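Long-range contact in intimin (Escherichia coli, PDB 1F00), which probably anchors the bacterium to host cells by binding its receptor through the C-terminal, lectin-like end of an adhesin arm: residues Gln214-Asn228 / Ser256-Asn268. Residues are numbered along the deposited sequence; the frame is centred on the assembly and turned at random.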
# COMPACT_ATOMS: atom_id res chain seq x y z
N GLN A 214 -26.62 2.40 -20.28
CA GLN A 214 -26.69 1.55 -19.10
C GLN A 214 -25.38 0.75 -19.06
O GLN A 214 -24.85 0.45 -17.99
CB GLN A 214 -27.91 0.62 -19.20
CG GLN A 214 -29.23 1.37 -18.99
CD GLN A 214 -30.44 0.63 -19.52
OE1 GLN A 214 -31.57 0.89 -19.09
NE2 GLN A 214 -30.22 -0.28 -20.46
N ASN A 215 -24.86 0.42 -20.23
CA ASN A 215 -23.61 -0.34 -20.33
C ASN A 215 -22.46 0.35 -19.59
O ASN A 215 -21.71 -0.30 -18.84
CB ASN A 215 -23.25 -0.56 -21.80
CG ASN A 215 -21.99 -1.38 -21.99
OD1 ASN A 215 -20.88 -0.90 -21.79
ND2 ASN A 215 -22.17 -2.64 -22.36
N GLU A 216 -22.31 1.66 -19.77
CA GLU A 216 -21.22 2.38 -19.12
C GLU A 216 -21.27 2.28 -17.59
O GLU A 216 -20.23 2.13 -16.95
CB GLU A 216 -21.21 3.86 -19.55
CG GLU A 216 -20.03 4.66 -18.97
CD GLU A 216 -19.77 5.97 -19.71
OE1 GLU A 216 -20.74 6.69 -19.99
OE2 GLU A 216 -18.59 6.28 -20.00
N LEU A 217 -22.46 2.35 -17.01
CA LEU A 217 -22.59 2.24 -15.55
C LEU A 217 -22.54 0.78 -15.10
O LEU A 217 -22.11 0.48 -13.98
CB LEU A 217 -23.88 2.90 -15.06
CG LEU A 217 -23.92 4.44 -15.13
CD1 LEU A 217 -25.16 4.96 -14.43
CD2 LEU A 217 -22.67 5.01 -14.48
N GLU A 218 -22.97 -0.13 -15.96
CA GLU A 218 -22.93 -1.55 -15.62
C GLU A 218 -21.47 -1.95 -15.40
O GLU A 218 -21.17 -2.76 -14.51
CB GLU A 218 -23.53 -2.39 -16.75
CG GLU A 218 -23.50 -3.87 -16.48
CD GLU A 218 -24.08 -4.68 -17.63
OE1 GLU A 218 -24.07 -5.93 -17.53
OE2 GLU A 218 -24.54 -4.07 -18.62
N ASN A 219 -20.57 -1.40 -16.20
CA ASN A 219 -19.16 -1.72 -16.04
C ASN A 219 -18.63 -1.17 -14.72
O ASN A 219 -17.70 -1.73 -14.14
CB ASN A 219 -18.35 -1.19 -17.23
CG ASN A 219 -18.46 -2.10 -18.45
OD1 ASN A 219 -18.23 -3.31 -18.34
ND2 ASN A 219 -18.81 -1.54 -19.60
N VAL A 220 -19.24 -0.09 -14.25
CA VAL A 220 -18.84 0.50 -12.97
C VAL A 220 -19.22 -0.49 -11.86
O VAL A 220 -18.42 -0.78 -10.98
CB VAL A 220 -19.57 1.84 -12.74
CG1 VAL A 220 -19.21 2.39 -11.36
CG2 VAL A 220 -19.18 2.84 -13.83
N PHE A 221 -20.46 -0.98 -11.90
CA PHE A 221 -20.95 -1.94 -10.90
C PHE A 221 -20.11 -3.22 -10.98
O PHE A 221 -19.78 -3.83 -9.96
CB PHE A 221 -22.42 -2.27 -11.17
CG PHE A 221 -23.03 -3.20 -10.15
CD1 PHE A 221 -23.59 -2.70 -8.99
CD2 PHE A 221 -22.99 -4.58 -10.35
CE1 PHE A 221 -24.12 -3.57 -8.02
CE2 PHE A 221 -23.51 -5.45 -9.38
CZ PHE A 221 -24.08 -4.95 -8.22
N LYS A 222 -19.75 -3.62 -12.19
CA LYS A 222 -18.94 -4.81 -12.42
C LYS A 222 -17.63 -4.73 -11.63
O LYS A 222 -17.19 -5.70 -11.01
CB LYS A 222 -18.64 -4.95 -13.91
CG LYS A 222 -17.84 -6.19 -14.27
CD LYS A 222 -17.48 -6.21 -15.76
CE LYS A 222 -18.72 -6.06 -16.64
NZ LYS A 222 -19.76 -7.09 -16.36
N ALA A 223 -17.01 -3.56 -11.65
CA ALA A 223 -15.75 -3.38 -10.95
C ALA A 223 -15.88 -3.13 -9.45
O ALA A 223 -15.11 -3.67 -8.66
CB ALA A 223 -14.97 -2.23 -11.59
N TRP A 224 -16.86 -2.32 -9.05
CA TRP A 224 -17.02 -1.98 -7.64
C TRP A 224 -18.15 -2.63 -6.85
O TRP A 224 -18.13 -2.60 -5.62
CB TRP A 224 -17.15 -0.46 -7.50
CG TRP A 224 -15.98 0.25 -8.06
CD1 TRP A 224 -15.82 0.70 -9.34
CD2 TRP A 224 -14.74 0.48 -7.39
NE1 TRP A 224 -14.54 1.20 -9.50
CE2 TRP A 224 -13.86 1.08 -8.32
CE3 TRP A 224 -14.28 0.23 -6.08
CZ2 TRP A 224 -12.55 1.43 -7.99
CZ3 TRP A 224 -12.98 0.59 -5.76
CH2 TRP A 224 -12.13 1.18 -6.71
N GLY A 225 -19.13 -3.21 -7.53
CA GLY A 225 -20.25 -3.80 -6.82
C GLY A 225 -21.17 -2.70 -6.30
O GLY A 225 -20.96 -1.52 -6.60
N ALA A 226 -22.19 -3.08 -5.53
CA ALA A 226 -23.14 -2.11 -4.98
C ALA A 226 -22.45 -0.91 -4.32
O ALA A 226 -21.69 -1.07 -3.37
CB ALA A 226 -24.06 -2.81 -3.98
N ALA A 227 -22.74 0.29 -4.82
CA ALA A 227 -22.12 1.51 -4.30
C ALA A 227 -22.30 1.77 -2.81
O ALA A 227 -21.40 2.33 -2.18
CB ALA A 227 -22.63 2.72 -5.09
N ASN A 228 -23.44 1.38 -2.25
CA ASN A 228 -23.68 1.65 -0.84
C ASN A 228 -22.88 0.78 0.12
O ASN A 228 -23.14 0.76 1.33
CB ASN A 228 -25.18 1.58 -0.51
CG ASN A 228 -25.77 0.21 -0.76
OD1 ASN A 228 -26.91 -0.05 -0.38
ND2 ASN A 228 -25.01 -0.67 -1.39
N SER A 256 -33.56 6.17 -20.06
CA SER A 256 -33.30 4.95 -19.33
C SER A 256 -32.45 5.30 -18.12
O SER A 256 -31.93 6.42 -18.01
CB SER A 256 -32.58 3.94 -20.21
OG SER A 256 -33.44 3.46 -21.23
N THR A 257 -32.33 4.34 -17.21
CA THR A 257 -31.53 4.53 -16.00
C THR A 257 -30.84 3.23 -15.62
O THR A 257 -31.20 2.15 -16.10
CB THR A 257 -32.40 4.93 -14.79
OG1 THR A 257 -33.27 3.84 -14.46
CG2 THR A 257 -33.24 6.18 -15.09
N TYR A 258 -29.83 3.36 -14.77
CA TYR A 258 -29.12 2.21 -14.25
C TYR A 258 -28.90 2.58 -12.79
O TYR A 258 -28.67 3.75 -12.47
CB TYR A 258 -27.77 1.99 -14.95
CG TYR A 258 -27.08 0.73 -14.48
CD1 TYR A 258 -27.41 -0.52 -15.02
CD2 TYR A 258 -26.11 0.78 -13.47
CE1 TYR A 258 -26.79 -1.69 -14.57
CE2 TYR A 258 -25.49 -0.38 -13.01
CZ TYR A 258 -25.83 -1.61 -13.56
OH TYR A 258 -25.20 -2.74 -13.10
N ASP A 259 -29.00 1.60 -11.92
CA ASP A 259 -28.87 1.83 -10.49
C ASP A 259 -27.54 1.29 -9.98
O ASP A 259 -27.30 0.08 -10.02
CB ASP A 259 -30.05 1.14 -9.79
CG ASP A 259 -30.25 1.61 -8.37
OD1 ASP A 259 -31.43 1.79 -7.98
OD2 ASP A 259 -29.25 1.78 -7.64
N LEU A 260 -26.67 2.18 -9.51
CA LEU A 260 -25.36 1.79 -9.02
C LEU A 260 -25.41 0.97 -7.73
O LEU A 260 -24.38 0.51 -7.24
CB LEU A 260 -24.46 3.02 -8.83
CG LEU A 260 -23.97 3.64 -10.15
CD1 LEU A 260 -23.17 4.90 -9.86
CD2 LEU A 260 -23.12 2.64 -10.92
N VAL A 261 -26.62 0.80 -7.18
CA VAL A 261 -26.78 -0.03 -5.99
C VAL A 261 -27.50 -1.32 -6.36
O VAL A 261 -27.02 -2.42 -6.09
CB VAL A 261 -27.59 0.68 -4.87
CG1 VAL A 261 -27.97 -0.34 -3.79
CG2 VAL A 261 -26.77 1.79 -4.24
N LYS A 262 -28.65 -1.18 -7.02
CA LYS A 262 -29.48 -2.32 -7.40
C LYS A 262 -29.32 -2.83 -8.84
O LYS A 262 -30.00 -3.78 -9.22
CB LYS A 262 -30.95 -1.96 -7.17
CG LYS A 262 -31.21 -1.26 -5.84
CD LYS A 262 -32.69 -1.13 -5.52
CE LYS A 262 -33.39 -0.12 -6.42
NZ LYS A 262 -34.76 0.17 -5.90
N GLN A 263 -28.41 -2.23 -9.61
CA GLN A 263 -28.23 -2.60 -11.02
C GLN A 263 -29.57 -2.17 -11.63
O GLN A 263 -29.75 -0.99 -11.96
CB GLN A 263 -27.99 -4.12 -11.15
CG GLN A 263 -26.74 -4.61 -10.42
CD GLN A 263 -26.53 -6.12 -10.52
OE1 GLN A 263 -26.22 -6.64 -11.59
NE2 GLN A 263 -26.69 -6.82 -9.40
N ASN A 264 -30.50 -3.10 -11.78
CA ASN A 264 -31.85 -2.78 -12.24
C ASN A 264 -31.98 -1.80 -13.43
O ASN A 264 -32.53 -0.71 -13.27
CB ASN A 264 -32.62 -2.21 -11.04
CG ASN A 264 -34.13 -2.19 -11.23
OD1 ASN A 264 -34.81 -1.29 -10.73
ND2 ASN A 264 -34.66 -3.19 -11.92
N PRO A 265 -31.48 -2.17 -14.61
CA PRO A 265 -31.62 -1.21 -15.71
C PRO A 265 -33.09 -1.01 -16.08
O PRO A 265 -33.82 -1.99 -16.30
CB PRO A 265 -30.82 -1.85 -16.84
CG PRO A 265 -30.91 -3.33 -16.54
CD PRO A 265 -30.73 -3.37 -15.04
N LEU A 266 -33.53 0.25 -16.14
CA LEU A 266 -34.91 0.59 -16.49
C LEU A 266 -35.00 1.47 -17.73
O LEU A 266 -34.04 2.15 -18.09
CB LEU A 266 -35.59 1.32 -15.33
CG LEU A 266 -35.58 0.63 -13.97
CD1 LEU A 266 -36.30 1.50 -12.94
CD2 LEU A 266 -36.24 -0.74 -14.09
N ASN A 267 -36.16 1.48 -18.37
CA ASN A 267 -36.38 2.29 -19.57
C ASN A 267 -37.74 2.99 -19.49
O ASN A 267 -38.52 2.74 -18.56
CB ASN A 267 -36.34 1.40 -20.81
CG ASN A 267 -35.14 0.47 -20.84
OD1 ASN A 267 -34.00 0.92 -20.93
ND2 ASN A 267 -35.40 -0.83 -20.75
N ASN A 268 -38.00 3.86 -20.46
CA ASN A 268 -39.27 4.58 -20.53
C ASN A 268 -39.59 5.42 -19.30
O ASN A 268 -40.76 5.57 -18.93
CB ASN A 268 -40.42 3.59 -20.77
CG ASN A 268 -40.23 2.78 -22.03
OD1 ASN A 268 -40.28 1.55 -22.00
ND2 ASN A 268 -40.04 3.46 -23.15
O HOH W 1 -21.71 0.72 -8.41
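Helix 214-224 lies along the hairpin of strands 256-259 and 263-268, parallel to the first, with axes 8.1 Å apart at their closest, and nearly antiparallel to the second. Y258 fills the gap between them. Its CG stands anti to the backbone N (chi1 -176°), which brings a face of the ring against the helix backbone: L217 CB touches Y258 CD2 at 3.5 Å, E218 CA lies over one face of the ring, and F221 CB meets its edge. A long aromatic suits a place that must reach from strand to helix backbone. F221, one helical turn after L217, is itself sandwiched between Q263 and G225. The CH-pi contact of Q263 CG falls 3.5 Å from the F221 ring centroid, almost on the ring normal, and the Q263 amide stacks with its plane 17° from the ring; G225 CA takes the opposite face. Glutamine serves well here, its CG methylene and flat amide lying on the ring at an exposed margin. Deeper in, the branched end of L260 packs through CD2 against V220 CG1 (3.9 Å), joined by I186 of strand 184-190. Where the helix ends, G225 adopts positive phi, readily accepted by glycine, and the chain turns back so that A227 N donates to L260 O (2.9 Å, N-H...O 169°). A water donates to that same L260 O and to G225 O, bridging helix end and hairpin turn. D259 OD2 shapes this turn by accepting from V261 N, an Asx turn, and from K262 N. Such a helix packed on an antiparallel hairpin belongs to the C-type lectin-like fold of intimin's C-terminal domain.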